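Local coordinates for putative hemin transport system, substrate-binding protein (Burkholderia cenocepacia J2315, PDB 5GIZ) that binds heme in the periplasm and probably hands it to the inner-membrane transporter of a bacterial heme-acquisition system, at residues R29-Y41 against R47-A59. Numbering follows the deposited sequence. Where two conformers were deposited one is given.
Sequences RYRLVGADTTCTY and RLPKVGYQRALSA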
ATOM      1  N   ARG A  29       5.929  20.617 -16.774  1.00 34.62           N
ATOM      2  CA  ARG A  29       6.865  20.864 -15.670  1.00 31.78           C
ATOM      3  C   ARG A  29       7.769  19.679 -15.343  1.00 26.69           C
ATOM      4  O   ARG A  29       8.770  19.853 -14.646  1.00 23.85           O
ATOM      5  CB  ARG A  29       6.132  21.278 -14.369  1.00 35.05           C
ATOM      6  CG  ARG A  29       5.012  22.327 -14.476  1.00 40.53           C
ATOM      7  CD  ARG A  29       5.432  23.789 -14.321  1.00 46.09           C
ATOM      8  NE  ARG A  29       6.519  23.995 -13.360  1.00 49.87           N
ATOM      9  CZ  ARG A  29       7.798  24.224 -13.669  1.00 53.52           C
ATOM     10  NH1 ARG A  29       8.209  24.298 -14.938  1.00 58.66           N
ATOM     11  NH2 ARG A  29       8.685  24.379 -12.693  1.00 53.72           N
ATOM     12  N   TYR A  30       7.430  18.473 -15.794  1.00 22.40           N
ATOM     13  CA  TYR A  30       8.218  17.302 -15.379  1.00 21.77           C
ATOM     14  C   TYR A  30       7.882  16.081 -16.206  1.00 19.20           C
ATOM     15  O   TYR A  30       6.820  15.998 -16.825  1.00 19.47           O
ATOM     16  CB  TYR A  30       7.977  16.951 -13.894  1.00 21.32           C
ATOM     17  CG  TYR A  30       6.531  16.627 -13.617  1.00 22.62           C
ATOM     18  CD1 TYR A  30       6.029  15.348 -13.804  1.00 22.99           C
ATOM     19  CD2 TYR A  30       5.654  17.625 -13.222  1.00 23.48           C
ATOM     20  CE1 TYR A  30       4.700  15.073 -13.574  1.00 23.98           C
ATOM     21  CE2 TYR A  30       4.336  17.362 -12.984  1.00 23.10           C
ATOM     22  CZ  TYR A  30       3.851  16.093 -13.149  1.00 24.90           C
ATOM     23  OH  TYR A  30       2.504  15.852 -12.924  1.00 26.64           O
ATOM     24  N   ARG A  31       8.796  15.121 -16.191  1.00 18.07           N
ATOM     25  CA  ARG A  31       8.593  13.808 -16.807  1.00 17.34           C
ATOM     26  C   ARG A  31       9.114  12.754 -15.851  1.00 15.92           C
ATOM     27  O   ARG A  31      10.227  12.887 -15.319  1.00 13.63           O
ATOM     28  CB  ARG A  31       9.369  13.744 -18.146  1.00 19.99           C
ATOM     29  CG  ARG A  31       8.897  14.764 -19.169  1.00 23.59           C
ATOM     30  CD  ARG A  31       9.864  15.021 -20.311  1.00 25.91           C
ATOM     31  NE  ARG A  31      10.979  15.892 -19.946  1.00 28.52           N
ATOM     32  CZ  ARG A  31      12.248  15.517 -19.900  1.00 27.70           C
ATOM     33  NH1 ARG A  31      12.574  14.252 -20.186  1.00 30.00           N
ATOM     34  NH2 ARG A  31      13.193  16.404 -19.567  1.00 26.64           N
ATOM     35  N   LEU A  32       8.322  11.720 -15.574  1.00 14.24           N
ATOM     36  CA  LEU A  32       8.761  10.626 -14.750  0.50 14.13           C
ATOM     37  C   LEU A  32       9.603   9.692 -15.634  1.00 13.31           C
ATOM     38  O   LEU A  32       9.147   9.326 -16.712  1.00 14.30           O
ATOM     39  CB  LEU A  32       7.556   9.915 -14.152  0.50 14.65           C
ATOM     40  CG  LEU A  32       6.644  10.926 -13.421  0.50 15.54           C
ATOM     41  CD1 LEU A  32       5.180  10.524 -13.358  0.50 15.82           C
ATOM     42  CD2 LEU A  32       7.185  11.181 -12.030  0.50 15.89           C
ATOM     43  N   VAL A  33      10.806   9.360 -15.184  1.00 12.22           N
ATOM     44  CA  VAL A  33      11.769   8.598 -15.985  1.00 12.43           C
ATOM     45  C   VAL A  33      12.271   7.307 -15.353  1.00 11.74           C
ATOM     46  O   VAL A  33      12.958   6.527 -16.025  1.00 12.49           O
ATOM     47  CB  VAL A  33      12.993   9.492 -16.342  1.00 12.35           C
ATOM     48  CG1 VAL A  33      12.548  10.761 -17.070  1.00 12.58           C
ATOM     49  CG2 VAL A  33      13.858   9.792 -15.117  1.00 12.48           C
ATOM     50  N   GLY A  34      11.944   7.054 -14.084  1.00 11.47           N
ATOM     51  CA  GLY A  34      12.399   5.862 -13.418  1.00 11.41           C
ATOM     52  C   GLY A  34      11.642   5.725 -12.104  1.00 10.98           C
ATOM     53  O   GLY A  34      10.997   6.696 -11.617  1.00 10.87           O
ATOM     54  N   ALA A  35      11.715   4.525 -11.548  1.00 11.63           N
ATOM     55  CA  ALA A  35      11.035   4.150 -10.298  1.00 11.56           C
ATOM     56  C   ALA A  35      11.670   2.919  -9.691  1.00 12.41           C
ATOM     57  O   ALA A  35      12.526   2.286 -10.292  1.00 12.89           O
ATOM     58  CB  ALA A  35       9.567   3.874 -10.568  1.00 11.87           C
ATOM     59  N   ASP A  36      11.201   2.570  -8.502  1.00 12.45           N
ATOM     60  CA  ASP A  36      11.559   1.260  -7.934  1.00 12.82           C
ATOM     61  C   ASP A  36      10.526   0.226  -8.384  1.00 13.01           C
ATOM     62  O   ASP A  36       9.479   0.550  -8.988  1.00 12.10           O
ATOM     63  CB  ASP A  36      11.582   1.317  -6.423  1.00 13.27           C
ATOM     64  CG  ASP A  36      10.212   1.393  -5.850  1.00 13.56           C
ATOM     65  OD1 ASP A  36       9.567   2.448  -6.092  1.00 13.26           O
ATOM     66  OD2 ASP A  36       9.799   0.401  -5.195  1.00 14.49           O
ATOM     67  N   THR A  37      10.812  -1.031  -8.077  1.00 13.96           N
ATOM     68  CA  THR A  37       9.952  -2.128  -8.549  1.00 14.96           C
ATOM     69  C   THR A  37       8.552  -2.158  -8.024  1.00 14.62           C
ATOM     70  O   THR A  37       7.695  -2.835  -8.630  1.00 15.64           O
ATOM     71  CB  THR A  37      10.602  -3.463  -8.211  1.00 16.32           C
ATOM     72  OG1 THR A  37      10.767  -3.586  -6.796  1.00 17.65           O
ATOM     73  CG2 THR A  37      11.959  -3.593  -8.915  1.00 17.18           C
ATOM     74  N   THR A  38       8.273  -1.461  -6.930  1.00 14.51           N
ATOM     75  CA  THR A  38       6.907  -1.431  -6.397  1.00 15.01           C
ATOM     76  C   THR A  38       5.957  -0.564  -7.201  1.00 14.34           C
ATOM     77  O   THR A  38       4.739  -0.587  -6.981  1.00 14.74           O
ATOM     78  CB  THR A  38       6.818  -1.002  -4.911  1.00 15.90           C
ATOM     79  OG1 THR A  38       7.227   0.350  -4.727  1.00 16.94           O
ATOM     80  CG2 THR A  38       7.617  -1.885  -4.031  1.00 16.92           C
ATOM     81  N   CYS A  39       6.477   0.192  -8.172  1.00 12.91           N
ATOM     82  CA  CYS A  39       5.644   1.113  -8.925  1.00 13.13           C
ATOM     83  C   CYS A  39       5.103   0.450 -10.153  1.00 13.26           C
ATOM     84  O   CYS A  39       5.641   0.577 -11.260  1.00 13.80           O
ATOM     85  CB  CYS A  39       6.417   2.396  -9.292  1.00 12.89           C
ATOM     86  SG  CYS A  39       7.015   3.333  -7.876  1.00 13.41           S
ATOM     87  N   THR A  40       3.981  -0.240  -9.962  1.00 12.63           N
ATOM     88  CA  THR A  40       3.352  -1.045 -10.995  1.00 12.85           C
ATOM     89  C   THR A  40       2.022  -0.525 -11.478  1.00 12.62           C
ATOM     90  O   THR A  40       1.428  -1.127 -12.327  1.00 14.23           O
ATOM     91  CB  THR A  40       3.141  -2.456 -10.527  1.00 13.37           C
ATOM     92  OG1 THR A  40       2.246  -2.414  -9.418  1.00 13.23           O
ATOM     93  CG2 THR A  40       4.439  -3.069 -10.096  1.00 14.02           C
ATOM     94  N   TYR A  41       1.534   0.585 -10.927  1.00 11.95           N
ATOM     95  CA  TYR A  41       0.244   1.180 -11.263  1.00 12.11           C
ATOM     96  C   TYR A  41       0.371   2.684 -11.435  1.00 12.12           C
ATOM     97  O   TYR A  41       1.008   3.341 -10.641  1.00 11.50           O
ATOM     98  CB  TYR A  41      -0.788   0.883 -10.140  1.00 12.48           C
ATOM     99  CG  TYR A  41      -2.178   1.135 -10.621  1.00 12.88           C
ATOM    100  CD1 TYR A  41      -2.764   2.387 -10.495  1.00 13.01           C
ATOM    101  CD2 TYR A  41      -2.898   0.158 -11.253  1.00 14.03           C
ATOM    102  CE1 TYR A  41      -4.032   2.668 -10.977  1.00 14.29           C
ATOM    103  CE2 TYR A  41      -4.154   0.429 -11.766  1.00 14.62           C
ATOM    104  CZ  TYR A  41      -4.689   1.691 -11.653  1.00 15.39           C
ATOM    105  OH  TYR A  41      -5.949   1.983 -12.128  1.00 17.52           O
ATOM    106  N   ARG A  47       5.642   0.716 -17.028  1.00 18.75           N
ATOM    107  CA  ARG A  47       6.582   1.065 -18.109  1.00 20.71           C
ATOM    108  C   ARG A  47       7.940   1.708 -17.716  1.00 19.40           C
ATOM    109  O   ARG A  47       8.880   1.676 -18.490  1.00 18.22           O
ATOM    110  CB  ARG A  47       5.946   2.133 -19.045  1.00 24.42           C
ATOM    111  CG  ARG A  47       4.871   1.586 -19.972  1.00 27.53           C
ATOM    112  CD  ARG A  47       4.702   2.464 -21.200  1.00 30.46           C
ATOM    113  NE  ARG A  47       4.032   3.737 -20.975  1.00 32.07           N
ATOM    114  CZ  ARG A  47       2.710   3.909 -20.841  1.00 31.26           C
ATOM    115  NH1 ARG A  47       1.869   2.886 -20.859  1.00 35.18           N
ATOM    116  NH2 ARG A  47       2.233   5.127 -20.668  1.00 35.46           N
ATOM    117  N   LEU A  48       8.009   2.401 -16.599  1.00 16.67           N
ATOM    118  CA  LEU A  48       9.222   3.142 -16.229  1.00 15.15           C
ATOM    119  C   LEU A  48      10.341   2.136 -15.970  1.00 13.95           C
ATOM    120  O   LEU A  48      10.112   1.136 -15.273  1.00 14.99           O
ATOM    121  CB  LEU A  48       8.981   3.884 -14.930  1.00 14.02           C
ATOM    122  CG  LEU A  48       7.968   5.009 -14.976  1.00 13.70           C
ATOM    123  CD1 LEU A  48       7.746   5.476 -13.534  1.00 14.84           C
ATOM    124  CD2 LEU A  48       8.412   6.154 -15.881  1.00 14.39           C
ATOM    125  N   PRO A  49      11.569   2.414 -16.460  1.00 12.92           N
ATOM    126  CA  PRO A  49      12.714   1.605 -16.037  1.00 13.01           C
ATOM    127  C   PRO A  49      12.831   1.597 -14.506  1.00 13.07           C
ATOM    128  O   PRO A  49      12.576   2.634 -13.843  1.00 13.55           O
ATOM    129  CB  PRO A  49      13.903   2.301 -16.687  1.00 13.16           C
ATOM    130  CG  PRO A  49      13.325   3.035 -17.852  1.00 13.39           C
ATOM    131  CD  PRO A  49      11.935   3.433 -17.451  1.00 13.49           C
ATOM    132  N   LYS A  50      13.227   0.470 -13.935  1.00 13.20           N
ATOM    133  CA  LYS A  50      13.259   0.323 -12.495  1.00 13.06           C
ATOM    134  C   LYS A  50      14.690   0.233 -12.033  1.00 13.84           C
ATOM    135  O   LYS A  50      15.551  -0.369 -12.726  1.00 14.39           O
ATOM    136  CB  LYS A  50      12.458  -0.905 -12.014  1.00 13.44           C
ATOM    137  CG  LYS A  50      11.023  -0.940 -12.529  1.00 13.64           C
ATOM    138  CD  LYS A  50      10.307   0.316 -12.128  1.00 13.70           C
ATOM    139  CE  LYS A  50       8.789   0.194 -12.172  1.00 14.44           C
ATOM    140  NZ  LYS A  50       8.162   0.026 -13.472  1.00 14.98           N
ATOM    141  N   VAL A  51      14.928   0.797 -10.847  1.00 14.01           N
ATOM    142  CA  VAL A  51      16.264   0.885 -10.273  1.00 15.11           C
ATOM    143  C   VAL A  51      16.401   0.208  -8.924  1.00 15.42           C
ATOM    144  O   VAL A  51      17.132   0.654  -8.040  1.00 17.39           O
ATOM    145  CB  VAL A  51      16.772   2.342 -10.277  1.00 14.94           C
ATOM    146  CG1 VAL A  51      17.004   2.777 -11.718  1.00 15.65           C
ATOM    147  CG2 VAL A  51      15.841   3.230  -9.477  1.00 15.06           C
ATOM    148  N   GLY A  52      15.749  -0.926  -8.791  1.00 15.39           N
ATOM    149  CA  GLY A  52      15.860  -1.767  -7.640  1.00 16.20           C
ATOM    150  C   GLY A  52      14.585  -1.825  -6.861  1.00 16.94           C
ATOM    151  O   GLY A  52      13.627  -1.056  -7.132  1.00 16.00           O
ATOM    152  N   TYR A  53      14.532  -2.790  -5.952  1.00 18.87           N
ATOM    153  CA  TYR A  53      13.434  -2.803  -4.981  0.70 19.69           C
ATOM    154  C   TYR A  53      13.604  -1.586  -4.070  1.00 19.05           C
ATOM    155  O   TYR A  53      14.705  -1.114  -3.851  1.00 18.62           O
ATOM    156  CB  TYR A  53      13.357  -4.113  -4.162  0.70 21.53           C
ATOM    157  CG  TYR A  53      12.347  -4.089  -3.009  0.70 22.80           C
ATOM    158  CD1 TYR A  53      10.970  -4.001  -3.253  0.70 23.02           C
ATOM    159  CD2 TYR A  53      12.775  -4.162  -1.664  0.70 23.76           C
ATOM    160  CE1 TYR A  53      10.061  -3.976  -2.219  0.70 24.53           C
ATOM    161  CE2 TYR A  53      11.861  -4.128  -0.627  0.70 24.94           C
ATOM    162  CZ  TYR A  53      10.504  -4.047  -0.908  0.70 26.00           C
ATOM    163  OH  TYR A  53       9.572  -4.027   0.119  0.70 28.94           O
ATOM    164  N   GLN A  54      12.487  -1.069  -3.560  1.00 20.26           N
ATOM    165  CA  GLN A  54      12.492   0.204  -2.818  1.00 21.06           C
ATOM    166  C   GLN A  54      13.449   0.241  -1.628  1.00 20.07           C
ATOM    167  O   GLN A  54      14.026   1.285  -1.416  1.00 17.89           O
ATOM    168  CB  GLN A  54      11.080   0.703  -2.455  1.00 25.02           C
ATOM    169  CG  GLN A  54      10.592   0.466  -1.072  1.00 28.31           C
ATOM    170  CD  GLN A  54       9.117   0.767  -0.898  1.00 28.57           C
ATOM    171  OE1 GLN A  54       8.358  -0.123  -0.601  1.00 32.00           O
ATOM    172  NE2 GLN A  54       8.728   2.009  -1.050  1.00 28.07           N
ATOM    173  N   ARG A  55      13.677  -0.898  -0.963  1.00 20.46           N
ATOM    174  CA  ARG A  55      14.646  -1.009   0.150  0.53 22.05           C
ATOM    175  C   ARG A  55      16.052  -1.439  -0.270  1.00 22.32           C
ATOM    176  O   ARG A  55      16.953  -1.575   0.573  1.00 23.90           O
ATOM    177  CB  ARG A  55      14.164  -2.042   1.167  0.53 23.64           C
ATOM    178  CG  ARG A  55      12.815  -1.773   1.782  0.53 25.57           C
ATOM    179  CD  ARG A  55      12.711  -2.472   3.132  0.53 27.50           C
ATOM    180  NE  ARG A  55      13.319  -1.666   4.193  0.53 29.34           N
ATOM    181  CZ  ARG A  55      14.297  -2.042   5.025  0.53 30.28           C
ATOM    182  NH1 ARG A  55      14.827  -3.265   4.993  0.53 31.25           N
ATOM    183  NH2 ARG A  55      14.737  -1.171   5.922  0.53 30.01           N
ATOM    184  N   ALA A  56      16.260  -1.676  -1.556  1.00 21.91           N
ATOM    185  CA  ALA A  56      17.547  -2.147  -2.073  1.00 21.88           C
ATOM    186  C   ALA A  56      17.859  -1.424  -3.385  1.00 20.34           C
ATOM    187  O   ALA A  56      18.103  -2.033  -4.393  1.00 22.83           O
ATOM    188  CB  ALA A  56      17.526  -3.662  -2.264  1.00 22.74           C
ATOM    189  N   LEU A  57      17.862  -0.100  -3.338  1.00 18.52           N
ATOM    190  CA  LEU A  57      18.013   0.714  -4.550  1.00 17.10           C
ATOM    191  C   LEU A  57      19.419   0.624  -5.088  1.00 18.05           C
ATOM    192  O   LEU A  57      20.377   0.542  -4.303  1.00 19.27           O
ATOM    193  CB  LEU A  57      17.650   2.166  -4.264  1.00 16.59           C
ATOM    194  CG  LEU A  57      16.197   2.482  -3.936  1.00 15.89           C
ATOM    195  CD1 LEU A  57      15.999   3.893  -3.498  1.00 15.89           C
ATOM    196  CD2 LEU A  57      15.304   2.215  -5.127  1.00 15.11           C
ATOM    197  N   SER A  58      19.567   0.658  -6.416  1.00 17.94           N
ATOM    198  CA  SER A  58      20.853   0.860  -7.041  1.00 17.93           C
ATOM    199  C   SER A  58      21.080   2.346  -7.268  1.00 18.80           C
ATOM    200  O   SER A  58      20.469   2.951  -8.161  1.00 17.57           O
ATOM    201  CB  SER A  58      20.931   0.146  -8.380  1.00 17.82           C
ATOM    202  OG  SER A  58      22.111   0.501  -9.098  1.00 18.87           O
ATOM    203  N   ALA A  59      21.972   2.937  -6.469  1.00 19.49           N
ATOM    204  CA  ALA A  59      22.222   4.341  -6.619  1.00 19.40           C
ATOM    205  C   ALA A  59      22.802   4.649  -8.007  1.00 18.74           C
ATOM    206  O   ALA A  59      22.411   5.629  -8.644  1.00 17.62           O
ATOM    207  CB  ALA A  59      23.126   4.853  -5.517  1.00 19.72           C
TER
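With chi1 at 172°, the ring of Y53 lies opposite its own backbone N, and T37, whose OG1 is tucked between N and the carbonyl carbon (chi1 61°), meets it at about a right angle: T37 OG1 sits at the ring edge, in plane, 3.6 Å from Y53 CD1. T38 adds its methyl, CG2 lying 3.7 Å from Y53 CE1. D36 opens the type I turn D36-C39. Its OD2 takes the T38 hydroxyl OG1 on the syn lone pair at 2.6 Å and the T38 backbone N from above the carboxylate plane, an Asx turn, while Q54 runs alongside D36, the amide and carboxylate planes 20° apart.

The backbones are joined by a single bridge, A35 with K50, and a third bond further on. A35 N donates to P49 O (3.1 Å), V51 N returns a bond to A35 O (2.9 Å), and T37 N donates to G52 O. The chain of K50, bent at chi2 and chi4, passes D36 O with CD at 3.3 Å; its NZ is held by L48 O and by A45 O. L48 CD1 meets A35 CB (3.8 Å), while L48 CD2 lies against the backbone O of L32 (3.4 Å).

In heme-bound forms Y53 is an axial iron ligand, and T37, Q54 and R55 belong to heme-binding sites; no heme is bound here. Of these, T37, Y53 and Q54 take part in the contact. Strand 30-35 is an outermost strand of the parallel four-stranded sheet, beside strand 6-11; L32 packs on helix 13-23, D36 OD1 accepts from G12 N just before that helix, and S58 caps helix 59-64.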